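Local coordinates for competence damage-inducible protein A (Klebsiella pneumoniae subsp. pneumoniae MGH 78578, PDB 5V01), which is of unknown function but belongs to the CinA family of competence- and damage-inducible proteins, whose members include nicotinamide-nucleotide amidohydrolases, at residues G30-A36 and A105-V111; L74-T80 and E94-I99; A110-Y114 and A126-W130; V129-W133 and A157-A161. All coordinates share one frame; numbering follows the deposited sequence.

Contact 1: G30-A36 and A105-V111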
loop_
_atom_site.group_PDB
_atom_site.type_symbol
_atom_site.label_atom_id
_atom_site.label_comp_id
_atom_site.label_asym_id
_atom_site.label_seq_id
_atom_site.Cartn_x
_atom_site.Cartn_y
_atom_site.Cartn_z
ATOM N N GLY A 30 -7.290 -21.961 0.046
ATOM C CA GLY A 30 -8.412 -21.069 -0.163
ATOM C C GLY A 30 -8.405 -19.953 0.851
ATOM O O GLY A 30 -9.464 -19.474 1.240
ATOM N N TRP A 31 -7.204 -19.524 1.265
ATOM C CA TRP A 31 -7.062 -18.423 2.237
ATOM C C TRP A 31 -6.693 -17.119 1.558
ATOM O O TRP A 31 -6.021 -17.104 0.532
ATOM C CB TRP A 31 -6.019 -18.747 3.299
ATOM C CG TRP A 31 -6.368 -19.911 4.200
ATOM C CD1 TRP A 31 -7.565 -20.512 4.330
ATOM C CD2 TRP A 31 -5.473 -20.588 5.091
ATOM N NE1 TRP A 31 -7.481 -21.542 5.245
ATOM C CE2 TRP A 31 -6.206 -21.595 5.735
ATOM C CE3 TRP A 31 -4.124 -20.424 5.417
ATOM C CZ2 TRP A 31 -5.634 -22.455 6.673
ATOM C CZ3 TRP A 31 -3.556 -21.271 6.351
ATOM C CH2 TRP A 31 -4.313 -22.270 6.971
ATOM N N ARG A 32 -7.120 -16.024 2.179
ATOM C CA ARG A 32 -6.857 -14.691 1.681
ATOM C C ARG A 32 -6.101 -13.895 2.727
ATOM O O ARG A 32 -6.358 -14.004 3.931
ATOM C CB ARG A 32 -8.160 -13.989 1.295
ATOM C CG ARG A 32 -8.873 -14.736 0.193
ATOM C CD ARG A 32 -10.054 -13.972 -0.355
ATOM N NE ARG A 32 -9.633 -12.849 -1.186
ATOM C CZ ARG A 32 -9.181 -12.939 -2.440
ATOM N NH1 ARG A 32 -9.068 -14.115 -3.067
ATOM N NH2 ARG A 32 -8.851 -11.826 -3.092
ATOM N N LEU A 33 -5.163 -13.107 2.234
ATOM C CA LEU A 33 -4.233 -12.310 3.023
ATOM C C LEU A 33 -4.567 -10.828 2.851
ATOM O O LEU A 33 -4.965 -10.405 1.764
ATOM C CB LEU A 33 -2.828 -12.572 2.473
ATOM C CG LEU A 33 -1.660 -11.782 3.043
ATOM C CD1 LEU A 33 -1.418 -12.091 4.524
ATOM C CD2 LEU A 33 -0.409 -12.089 2.219
ATOM N N THR A 34 -4.316 -10.039 3.894
ATOM C CA THR A 34 -4.429 -8.571 3.854
ATOM C C THR A 34 -3.265 -7.993 4.653
ATOM O O THR A 34 -2.650 -8.685 5.476
ATOM C CB THR A 34 -5.773 -8.108 4.402
ATOM O OG1 THR A 34 -5.931 -6.731 4.167
ATOM C CG2 THR A 34 -5.922 -8.361 5.864
ATOM N N THR A 35 -2.940 -6.733 4.378
ATOM C CA THR A 35 -1.773 -6.094 4.977
ATOM C C THR A 35 -2.043 -4.685 5.447
ATOM O O THR A 35 -2.799 -3.934 4.807
ATOM C CB THR A 35 -0.577 -6.056 4.005
ATOM O OG1 THR A 35 -0.915 -5.343 2.812
ATOM C CG2 THR A 35 -0.085 -7.433 3.678
ATOM N N ALA A 36 -1.368 -4.312 6.532
ATOM C CA ALA A 36 -1.382 -2.938 7.049
ATOM C C ALA A 36 0.058 -2.539 7.336
ATOM O O ALA A 36 0.765 -3.224 8.067
ATOM C CB ALA A 36 -2.228 -2.819 8.315
ATOM N N ALA A 105 -10.496 -10.910 5.603
ATOM C CA ALA A 105 -9.473 -11.856 5.207
ATOM C C ALA A 105 -9.290 -12.938 6.271
ATOM O O ALA A 105 -9.823 -12.858 7.370
ATOM C CB ALA A 105 -8.164 -11.112 4.989
ATOM N N ASP A 106 -8.531 -13.962 5.908
ATOM C CA ASP A 106 -8.157 -15.024 6.842
ATOM C C ASP A 106 -6.882 -14.702 7.629
ATOM O O ASP A 106 -6.730 -15.122 8.794
ATOM C CB ASP A 106 -7.955 -16.324 6.071
ATOM C CG ASP A 106 -9.182 -16.730 5.303
ATOM O OD1 ASP A 106 -10.106 -17.228 5.963
ATOM O OD2 ASP A 106 -9.215 -16.580 4.052
ATOM N N ILE A 107 -5.946 -14.013 6.973
ATOM C CA ILE A 107 -4.657 -13.683 7.555
ATOM C C ILE A 107 -4.364 -12.212 7.333
ATOM O O ILE A 107 -4.552 -11.710 6.226
ATOM C CB ILE A 107 -3.511 -14.525 6.954
ATOM C CG1 ILE A 107 -3.761 -16.023 7.219
ATOM C CG2 ILE A 107 -2.157 -14.096 7.514
ATOM C CD1 ILE A 107 -3.081 -16.950 6.245
ATOM N N ALA A 108 -3.894 -11.540 8.380
ATOM C CA ALA A 108 -3.463 -10.137 8.308
ATOM C C ALA A 108 -2.025 -10.039 8.803
ATOM O O ALA A 108 -1.653 -10.647 9.806
ATOM C CB ALA A 108 -4.376 -9.233 9.146
ATOM N N ILE A 109 -1.217 -9.285 8.082
ATOM C CA ILE A 109 0.104 -8.871 8.548
ATOM C C ILE A 109 0.076 -7.387 8.797
ATOM O O ILE A 109 -0.376 -6.627 7.926
ATOM C CB ILE A 109 1.212 -9.216 7.556
ATOM C CG1 ILE A 109 1.240 -10.721 7.308
ATOM C CG2 ILE A 109 2.536 -8.699 8.064
ATOM C CD1 ILE A 109 2.199 -11.174 6.246
ATOM N N ALA A 110 0.559 -6.985 9.975
ATOM C CA ALA A 110 0.847 -5.579 10.263
ATOM C C ALA A 110 2.320 -5.411 10.563
ATOM O O ALA A 110 2.903 -6.254 11.216
ATOM C CB ALA A 110 0.003 -5.058 11.418
ATOM N N VAL A 111 2.882 -4.302 10.106
ATOM C CA VAL A 111 4.295 -3.980 10.279
ATOM C C VAL A 111 4.371 -2.514 10.700
ATOM O O VAL A 111 3.813 -1.661 10.044
ATOM C CB VAL A 111 5.093 -4.196 8.985
ATOM C CG1 VAL A 111 6.569 -3.952 9.226
ATOM C CG2 VAL A 111 4.869 -5.587 8.423
#
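Asp106 and Arg32 grip each other through two bonds of opposite sense. Asp106 OD2 accepts from Arg32 N at 2.9 Å, through the lone pair turned away from OD1, while Asp106 N donates back to Arg32 O. That carbonyl is shared: Ile107 N also reaches Arg32 O, at 3.1 Å and in the carbonyl plane, whereas Asp106 N comes in tilted from it. From here the parallel ladder runs on in regular alternation, Thr34 N to Ile107 O, Ile109 N to Thr34 O, Ala36 N to Ile109 O and Val111 N to Ala36 O. On one face of the sheet Leu33 CG stands anti to the backbone N (chi1 175°), which lays CD1 against Ile107 CG2 at 3.7 Å and close to CG1 of Ile109. Trp31 CE3 lies 3.7 Å from Ile107 CD1, the ring meeting it at a slant. On the other face Thr34 CG2 touches CB of Ala108, and also CB of Ala105 just before the strand, on the side of helix 89-103. Arg32 turns its guanidinium to Asp59. Asp106 binds the Arg32 N-H through OD2 and Arg136 through OD1, which probably stabilises its negative charge.

Contact 2: L74-T80 and E94-I99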
loop_
_atom_site.group_PDB
_atom_site.type_symbol
_atom_site.label_atom_id
_atom_site.label_comp_id
_atom_site.label_asym_id
_atom_site.label_seq_id
_atom_site.Cartn_x
_atom_site.Cartn_y
_atom_site.Cartn_z
ATOM N N LEU A 74 -7.838 2.146 10.834
ATOM C CA LEU A 74 -7.746 0.826 11.480
ATOM C C LEU A 74 -8.326 0.732 12.883
ATOM O O LEU A 74 -8.281 -0.347 13.484
ATOM C CB LEU A 74 -6.292 0.354 11.478
ATOM C CG LEU A 74 -5.670 0.174 10.087
ATOM C CD1 LEU A 74 -4.189 -0.092 10.253
ATOM C CD2 LEU A 74 -6.380 -0.925 9.318
ATOM N N GLN A 75 -8.888 1.831 13.385
ATOM C CA GLN A 75 -9.505 1.902 14.724
ATOM C C GLN A 75 -8.511 1.538 15.820
ATOM O O GLN A 75 -8.891 1.071 16.889
ATOM C CB GLN A 75 -10.778 1.064 14.833
ATOM C CG GLN A 75 -11.882 1.479 13.886
ATOM C CD GLN A 75 -11.672 0.959 12.493
ATOM O OE1 GLN A 75 -11.344 -0.215 12.301
ATOM N NE2 GLN A 75 -11.834 1.835 11.504
ATOM N N VAL A 76 -7.231 1.831 15.607
ATOM C CA VAL A 76 -6.247 1.675 16.689
ATOM C C VAL A 76 -6.670 2.667 17.772
ATOM O O VAL A 76 -7.006 3.807 17.487
ATOM C CB VAL A 76 -4.805 1.914 16.186
ATOM C CG1 VAL A 76 -3.818 1.898 17.343
ATOM C CG2 VAL A 76 -4.413 0.862 15.142
ATOM N N ARG A 77 -6.650 2.210 19.019
ATOM C CA ARG A 77 -7.077 3.047 20.150
ATOM C C ARG A 77 -6.096 4.169 20.413
ATOM O O ARG A 77 -4.888 3.951 20.470
ATOM C CB ARG A 77 -7.179 2.233 21.423
ATOM C CG ARG A 77 -8.212 1.154 21.381
ATOM C CD ARG A 77 -8.142 0.429 22.714
ATOM N NE ARG A 77 -9.161 -0.599 22.811
ATOM C CZ ARG A 77 -9.259 -1.469 23.819
ATOM N NH1 ARG A 77 -8.394 -1.429 24.816
ATOM N NH2 ARG A 77 -10.236 -2.357 23.821
ATOM N N ALA A 78 -6.615 5.364 20.688
ATOM C CA ALA A 78 -5.755 6.500 21.036
ATOM C C ALA A 78 -4.892 6.169 22.267
ATOM O O ALA A 78 -3.709 6.507 22.323
ATOM C CB ALA A 78 -6.589 7.750 21.290
ATOM N N GLU A 79 -5.530 5.520 23.238
ATOM C CA GLU A 79 -4.890 5.098 24.465
ATOM C C GLU A 79 -3.691 4.173 24.221
ATOM O O GLU A 79 -2.655 4.293 24.871
ATOM C CB GLU A 79 -5.956 4.422 25.332
ATOM C CG GLU A 79 -7.101 5.360 25.709
ATOM C CD GLU A 79 -8.012 5.820 24.558
ATOM O OE1 GLU A 79 -8.321 5.031 23.588
ATOM O OE2 GLU A 79 -8.442 7.013 24.673
ATOM N N THR A 80 -3.839 3.263 23.267
ATOM C CA THR A 80 -2.764 2.336 22.899
ATOM C C THR A 80 -1.558 3.089 22.352
ATOM O O THR A 80 -0.407 2.837 22.727
ATOM C CB THR A 80 -3.264 1.294 21.900
ATOM O OG1 THR A 80 -4.310 0.537 22.521
ATOM C CG2 THR A 80 -2.134 0.377 21.457
ATOM N N GLU A 94 -3.313 -4.324 17.220
ATOM C CA GLU A 94 -4.534 -3.615 16.861
ATOM C C GLU A 94 -4.613 -3.307 15.362
ATOM O O GLU A 94 -5.695 -3.373 14.767
ATOM C CB GLU A 94 -4.701 -2.350 17.700
ATOM C CG GLU A 94 -4.992 -2.660 19.169
ATOM C CD GLU A 94 -5.246 -1.431 20.005
ATOM O OE1 GLU A 94 -5.490 -0.374 19.445
ATOM O OE2 GLU A 94 -5.234 -1.511 21.249
ATOM N N MET A 95 -3.469 -2.986 14.750
ATOM C CA MET A 95 -3.439 -2.784 13.282
ATOM C C MET A 95 -3.889 -4.053 12.561
ATOM O O MET A 95 -4.696 -3.991 11.624
ATOM C CB MET A 95 -2.033 -2.415 12.802
ATOM C CG MET A 95 -1.596 -1.024 13.136
ATOM S SD MET A 95 0.111 -0.663 12.701
ATOM C CE MET A 95 0.024 -0.639 10.923
ATOM N N SER A 96 -3.365 -5.208 13.002
ATOM C CA SER A 96 -3.671 -6.473 12.341
ATOM C C SER A 96 -5.155 -6.803 12.485
ATOM O O SER A 96 -5.785 -7.249 11.544
ATOM C CB SER A 96 -2.778 -7.612 12.849
ATOM O OG SER A 96 -3.150 -8.084 14.132
ATOM N N SER A 97 -5.712 -6.562 13.679
ATOM C CA SER A 97 -7.135 -6.802 13.879
ATOM C C SER A 97 -8.002 -5.877 13.020
ATOM O O SER A 97 -9.013 -6.327 12.441
ATOM C CB SER A 97 -7.509 -6.629 15.355
ATOM O OG SER A 97 -6.842 -7.568 16.145
ATOM N N GLY A 98 -7.613 -4.608 12.944
ATOM C CA GLY A 98 -8.377 -3.657 12.170
ATOM C C GLY A 98 -8.403 -3.993 10.695
ATOM O O GLY A 98 -9.459 -3.937 10.062
ATOM N N ILE A 99 -7.253 -4.372 10.143
ATOM C CA ILE A 99 -7.219 -4.717 8.710
ATOM C C ILE A 99 -7.848 -6.066 8.414
ATOM O O ILE A 99 -8.518 -6.231 7.384
ATOM C CB ILE A 99 -5.795 -4.557 8.142
ATOM C CG1 ILE A 99 -5.806 -4.525 6.600
ATOM C CG2 ILE A 99 -4.844 -5.644 8.621
ATOM C CD1 ILE A 99 -6.679 -3.477 5.953
HETATM O O HOH W 1 -8.038 -2.058 15.605
HETATM O O HOH W 2 -8.293 -1.557 18.282
#
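Glu94 reaches from helix 89-103 to the start of helix 78-84 and is held there by both carboxylate oxygens. OE1 accepts from Arg77 N at 2.9 Å, in an almost straight bond (171°) met nearly along the C-O axis; Thr80 OG1 donates to OE2 at 2.6 Å, from the syn side but well out of the carboxylate plane. An extended chain beyond CG (chi2 -176°) carries the carboxylate this far, and the two bonds together fix its rotation. Arg77 occupies the N-cap position, so an acidic group from another helix binds near the positive end of the helix dipole, a placement that probably favours its charged form. The guanidinium of Arg77 may add a weak electrostatic attraction, with no N-H aimed at OE2. The tight part lies inward, where Leu74, at the end of helix 67-74, and helix 89-103 pack on the central sheet of an alpha/beta fold. Leu74 spreads its two methyls over successive turns, CD1 on Met95 CG at 4.0 Å and CD2 beside Ile99 CB at 3.9 Å. Val76 CG2 also touches Met95 CG. Gly98 has no side chain, and the last turn of helix 67-74 comes close, Gly98 CA 3.6 Å from Leu74 O. Toward solvent, one water lies within bonding distance of Leu74 O and Glu94 O; a second lies near Gln75 O and, weakly, Glu94 OE1.

Contact 3: A110-Y114 and A126-W130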
loop_
_atom_site.group_PDB
_atom_site.type_symbol
_atom_site.label_atom_id
_atom_site.label_comp_id
_atom_site.label_asym_id
_atom_site.label_seq_id
_atom_site.Cartn_x
_atom_site.Cartn_y
_atom_site.Cartn_z
ATOM N N ALA A 110 0.559 -6.985 9.975
ATOM C CA ALA A 110 0.847 -5.579 10.263
ATOM C C ALA A 110 2.320 -5.411 10.563
ATOM O O ALA A 110 2.903 -6.254 11.216
ATOM C CB ALA A 110 0.003 -5.058 11.418
ATOM N N VAL A 111 2.882 -4.302 10.106
ATOM C CA VAL A 111 4.295 -3.980 10.279
ATOM C C VAL A 111 4.371 -2.514 10.700
ATOM O O VAL A 111 3.813 -1.661 10.044
ATOM C CB VAL A 111 5.093 -4.196 8.985
ATOM C CG1 VAL A 111 6.569 -3.952 9.226
ATOM C CG2 VAL A 111 4.869 -5.587 8.423
ATOM N N SER A 112 5.084 -2.237 11.777
ATOM C CA SER A 112 5.289 -0.869 12.252
ATOM C C SER A 112 6.662 -0.745 12.862
ATOM O O SER A 112 6.990 -1.507 13.773
ATOM C CB SER A 112 4.214 -0.500 13.261
ATOM O OG SER A 112 4.314 0.860 13.628
ATOM N N GLY A 113 7.452 0.214 12.398
ATOM C CA GLY A 113 8.815 0.367 12.857
ATOM C C GLY A 113 9.383 1.740 12.597
ATOM O O GLY A 113 8.690 2.650 12.126
ATOM N N TYR A 114 10.653 1.878 12.965
ATOM C CA TYR A 114 11.466 3.052 12.655
ATOM C C TYR A 114 12.484 2.601 11.614
ATOM O O TYR A 114 13.449 1.909 11.946
ATOM C CB TYR A 114 12.184 3.606 13.898
ATOM C CG TYR A 114 11.245 4.066 14.971
ATOM C CD1 TYR A 114 10.453 5.212 14.795
ATOM C CD2 TYR A 114 11.124 3.349 16.169
ATOM C CE1 TYR A 114 9.573 5.620 15.778
ATOM C CE2 TYR A 114 10.248 3.762 17.161
ATOM C CZ TYR A 114 9.471 4.886 16.953
ATOM O OH TYR A 114 8.600 5.302 17.931
ATOM N N ALA A 126 16.716 3.248 15.705
ATOM C CA ALA A 126 16.431 3.135 14.274
ATOM C C ALA A 126 16.701 1.701 13.841
ATOM O O ALA A 126 17.671 1.089 14.276
ATOM C CB ALA A 126 17.291 4.100 13.466
ATOM N N GLY A 127 15.810 1.165 13.025
ATOM C CA GLY A 127 15.908 -0.214 12.583
ATOM C C GLY A 127 14.992 -1.170 13.333
ATOM O O GLY A 127 14.836 -2.321 12.921
ATOM N N THR A 128 14.381 -0.708 14.421
ATOM C CA THR A 128 13.460 -1.525 15.192
ATOM C C THR A 128 12.115 -1.623 14.486
ATOM O O THR A 128 11.502 -0.607 14.183
ATOM C CB THR A 128 13.209 -0.939 16.579
ATOM O OG1 THR A 128 14.457 -0.732 17.265
ATOM C CG2 THR A 128 12.306 -1.868 17.403
ATOM N N VAL A 129 11.660 -2.851 14.246
ATOM C CA VAL A 129 10.410 -3.092 13.525
ATOM C C VAL A 129 9.608 -4.176 14.242
ATOM O O VAL A 129 10.161 -5.247 14.556
ATOM C CB VAL A 129 10.652 -3.509 12.059
ATOM C CG1 VAL A 129 9.314 -3.665 11.331
ATOM C CG2 VAL A 129 11.554 -2.518 11.333
ATOM N N TRP A 130 8.343 -3.880 14.529
ATOM C CA TRP A 130 7.383 -4.832 15.054
ATOM C C TRP A 130 6.515 -5.430 13.948
ATOM O O TRP A 130 6.096 -4.722 13.022
ATOM C CB TRP A 130 6.482 -4.195 16.122
ATOM C CG TRP A 130 7.069 -4.167 17.506
ATOM C CD1 TRP A 130 7.709 -3.117 18.116
ATOM C CD2 TRP A 130 7.045 -5.231 18.453
ATOM N NE1 TRP A 130 8.099 -3.472 19.380
ATOM C CE2 TRP A 130 7.696 -4.760 19.625
ATOM C CE3 TRP A 130 6.526 -6.528 18.440
ATOM C CZ2 TRP A 130 7.848 -5.554 20.771
ATOM C CZ3 TRP A 130 6.695 -7.319 19.578
ATOM C CH2 TRP A 130 7.338 -6.823 20.725
#
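Ser112 and Trp130 form an antiparallel hydrogen-bonded pair, Trp130 N giving to Ser112 O at 2.8 Å and Ser112 N to Trp130 O at 3.0 Å, and the two strand segments run at 155° to each other. The next pair, Gly113 with Val129, is non-hydrogen-bonded and unusually close, its CA atoms 3.9 Å apart. A CB on Gly113 would clash with Thr128 O and Val129 CG2, so the absence of a side chain allows this approach. Beyond it Gly127 and Thr128 oppose Tyr114 as a G1 beta bulge: Tyr114 N donates to Thr128 O, and Gly127 N to Tyr114 O at 2.7 Å. Gly127 takes the first position, where its positive phi (100°) would jam a CB against the preceding carbonyl oxygen. Among the side chains, Val111 and Val129 meet methyl to methyl on the face toward helix 150-169. Each has CG1 anti to its own backbone N, and these two methyls come within 3.5 Å, tighter than usual van der Waals contact. On the other face Trp130 lays CB 3.6 Å from Ser112 O before its indole turns away toward Val92 of helix 89-103. Ser112 OG is bonded to Ala86 O, and Tyr114 extends toward Val87 and Thr124. Two neighbouring antiparallel strands joined by a long connection make a beta hairpin with an extended loop, which here adds an antiparallel strand beside the parallel strands of the mixed sheet.

Contact 4: V129-W133 and A157-A161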
loop_
_atom_site.group_PDB
_atom_site.type_symbol
_atom_site.label_atom_id
_atom_site.label_comp_id
_atom_site.label_asym_id
_atom_site.label_seq_id
_atom_site.Cartn_x
_atom_site.Cartn_y
_atom_site.Cartn_z
ATOM N N VAL A 129 11.660 -2.851 14.246
ATOM C CA VAL A 129 10.410 -3.092 13.525
ATOM C C VAL A 129 9.608 -4.176 14.242
ATOM O O VAL A 129 10.161 -5.247 14.556
ATOM C CB VAL A 129 10.652 -3.509 12.059
ATOM C CG1 VAL A 129 9.314 -3.665 11.331
ATOM C CG2 VAL A 129 11.554 -2.518 11.333
ATOM N N TRP A 130 8.343 -3.880 14.529
ATOM C CA TRP A 130 7.383 -4.832 15.054
ATOM C C TRP A 130 6.515 -5.430 13.948
ATOM O O TRP A 130 6.096 -4.722 13.022
ATOM C CB TRP A 130 6.482 -4.195 16.122
ATOM C CG TRP A 130 7.069 -4.167 17.506
ATOM C CD1 TRP A 130 7.709 -3.117 18.116
ATOM C CD2 TRP A 130 7.045 -5.231 18.453
ATOM N NE1 TRP A 130 8.099 -3.472 19.380
ATOM C CE2 TRP A 130 7.696 -4.760 19.625
ATOM C CE3 TRP A 130 6.526 -6.528 18.440
ATOM C CZ2 TRP A 130 7.848 -5.554 20.771
ATOM C CZ3 TRP A 130 6.695 -7.319 19.578
ATOM C CH2 TRP A 130 7.338 -6.823 20.725
ATOM N N PHE A 131 6.247 -6.718 14.079
ATOM C CA PHE A 131 5.446 -7.491 13.162
ATOM C C PHE A 131 4.324 -8.164 13.908
ATOM O O PHE A 131 4.558 -8.639 15.045
ATOM C CB PHE A 131 6.301 -8.607 12.529
ATOM C CG PHE A 131 7.448 -8.097 11.698
ATOM C CD1 PHE A 131 8.633 -7.731 12.291
ATOM C CD2 PHE A 131 7.314 -7.954 10.310
ATOM C CE1 PHE A 131 9.677 -7.232 11.540
ATOM C CE2 PHE A 131 8.358 -7.460 9.553
ATOM C CZ PHE A 131 9.547 -7.112 10.152
ATOM N N ALA A 132 3.160 -8.274 13.278
ATOM C CA ALA A 132 2.067 -9.135 13.731
ATOM C C ALA A 132 1.560 -9.979 12.577
ATOM O O ALA A 132 1.377 -9.445 11.468
ATOM C CB ALA A 132 0.928 -8.315 14.292
ATOM N N TRP A 133 1.352 -11.271 12.817
ATOM C CA TRP A 133 0.710 -12.163 11.865
ATOM C C TRP A 133 -0.524 -12.682 12.587
ATOM O O TRP A 133 -0.407 -13.319 13.652
ATOM C CB TRP A 133 1.626 -13.322 11.437
ATOM C CG TRP A 133 2.915 -12.928 10.849
ATOM C CD1 TRP A 133 3.242 -12.915 9.494
ATOM C CD2 TRP A 133 4.109 -12.566 11.543
ATOM N NE1 TRP A 133 4.542 -12.545 9.337
ATOM C CE2 TRP A 133 5.101 -12.314 10.564
ATOM C CE3 TRP A 133 4.463 -12.464 12.900
ATOM C CZ2 TRP A 133 6.406 -11.942 10.899
ATOM C CZ3 TRP A 133 5.752 -12.096 13.219
ATOM C CH2 TRP A 133 6.711 -11.853 12.235
ATOM N N ALA A 157 12.574 -5.758 6.101
ATOM C CA ALA A 157 11.348 -5.974 6.857
ATOM C C ALA A 157 10.275 -6.628 5.999
ATOM O O ALA A 157 9.581 -7.529 6.434
ATOM C CB ALA A 157 10.838 -4.650 7.408
ATOM N N VAL A 158 10.157 -6.192 4.752
ATOM C CA VAL A 158 9.228 -6.828 3.826
ATOM C C VAL A 158 9.597 -8.311 3.619
ATOM O O VAL A 158 8.731 -9.189 3.689
ATOM C CB VAL A 158 9.217 -6.088 2.458
ATOM C CG1 VAL A 158 8.482 -6.910 1.396
ATOM C CG2 VAL A 158 8.572 -4.698 2.620
ATOM N N ARG A 159 10.878 -8.581 3.379
ATOM C CA ARG A 159 11.346 -9.952 3.176
ATOM C C ARG A 159 11.072 -10.807 4.426
ATOM O O ARG A 159 10.607 -11.946 4.324
ATOM C CB ARG A 159 12.835 -9.947 2.832
ATOM C CG ARG A 159 13.321 -11.053 1.911
ATOM C CD ARG A 159 14.802 -10.834 1.641
ATOM N NE ARG A 159 15.533 -10.681 2.897
ATOM C CZ ARG A 159 16.679 -10.026 3.042
ATOM N NH1 ARG A 159 17.264 -9.453 1.998
ATOM N NH2 ARG A 159 17.246 -9.954 4.240
ATOM N N TYR A 160 11.332 -10.247 5.605
ATOM C CA TYR A 160 11.112 -10.989 6.856
ATOM C C TYR A 160 9.633 -11.309 7.035
ATOM O O TYR A 160 9.267 -12.415 7.416
ATOM C CB TYR A 160 11.631 -10.185 8.053
ATOM C CG TYR A 160 11.527 -10.946 9.342
ATOM C CD1 TYR A 160 12.450 -11.927 9.632
ATOM C CD2 TYR A 160 10.475 -10.748 10.231
ATOM C CE1 TYR A 160 12.363 -12.668 10.782
ATOM C CE2 TYR A 160 10.393 -11.496 11.384
ATOM C CZ TYR A 160 11.335 -12.460 11.643
ATOM O OH TYR A 160 11.283 -13.225 12.779
ATOM N N ALA A 161 8.779 -10.320 6.792
ATOM C CA ALA A 161 7.342 -10.543 6.928
ATOM C C ALA A 161 6.871 -11.712 6.075
ATOM O O ALA A 161 6.073 -12.543 6.514
ATOM C CB ALA A 161 6.554 -9.295 6.582
#
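Phe131 presents a ring face to Tyr160, whose CD2 sits 3.7 Å above the ring plane and over its centre. The pair is edge-to-face, with centroids 5.1 Å apart and planes at 60°. Tyr160 CG lies anti to the backbone N (chi1 -175°), carrying the ring from the helix across to the strand. Tyr160 CE2 also meets the edge of the indole, 3.8 Å from Trp133 CH2, and the two side chains cross at about a right angle. At the other end of the indole, Trp133 NE1 donates to Ala161 O at 3.2 Å, almost straight (173°) and in both the ring plane and the carbonyl plane, on a lone pair. This bond fixes the rotation of the indole and gives its buried N-H a partner. Alanines complete the fit around Phe131: Ala157 O lies at its edge, 3.4 Å from CE2, and Ala161 CB touches CE2 at 3.9 Å. Lys168 adds a cation-pi contact to Trp133. Helix 150-169 thus packs across one face of the sheet, over strand 128-135 and its neighbours 107-113 and 138-145, whereas Trp130 and Ala132 face helix 89-103 on the other side.

Contacts 1 and 3 flank strand 107-113 within the sheet, pairing it with 33-37 in parallel and with 128-135 in antiparallel fashion, while contacts 2 and 4 bring helices to its two faces. Contacts 1 and 3, their centres about 18 Å apart, share Ala110 and Val111; contacts 3 and 4, about 8 Å between centres, share Val129 and Trp130. The centres of contacts 2 and 4 are about 17 Å apart. Met95 CB of contact 2 packs 3.6 Å from Ala110 CB, and Ile109 CG1 of contact 1 lies 3.7 Å from Trp133 CD1 of contact 4. Sodium ions lie about 9 Å from the Trp31 side chain and about 11 Å from those of Tyr114 and Trp133, too far for coordination by these side chains.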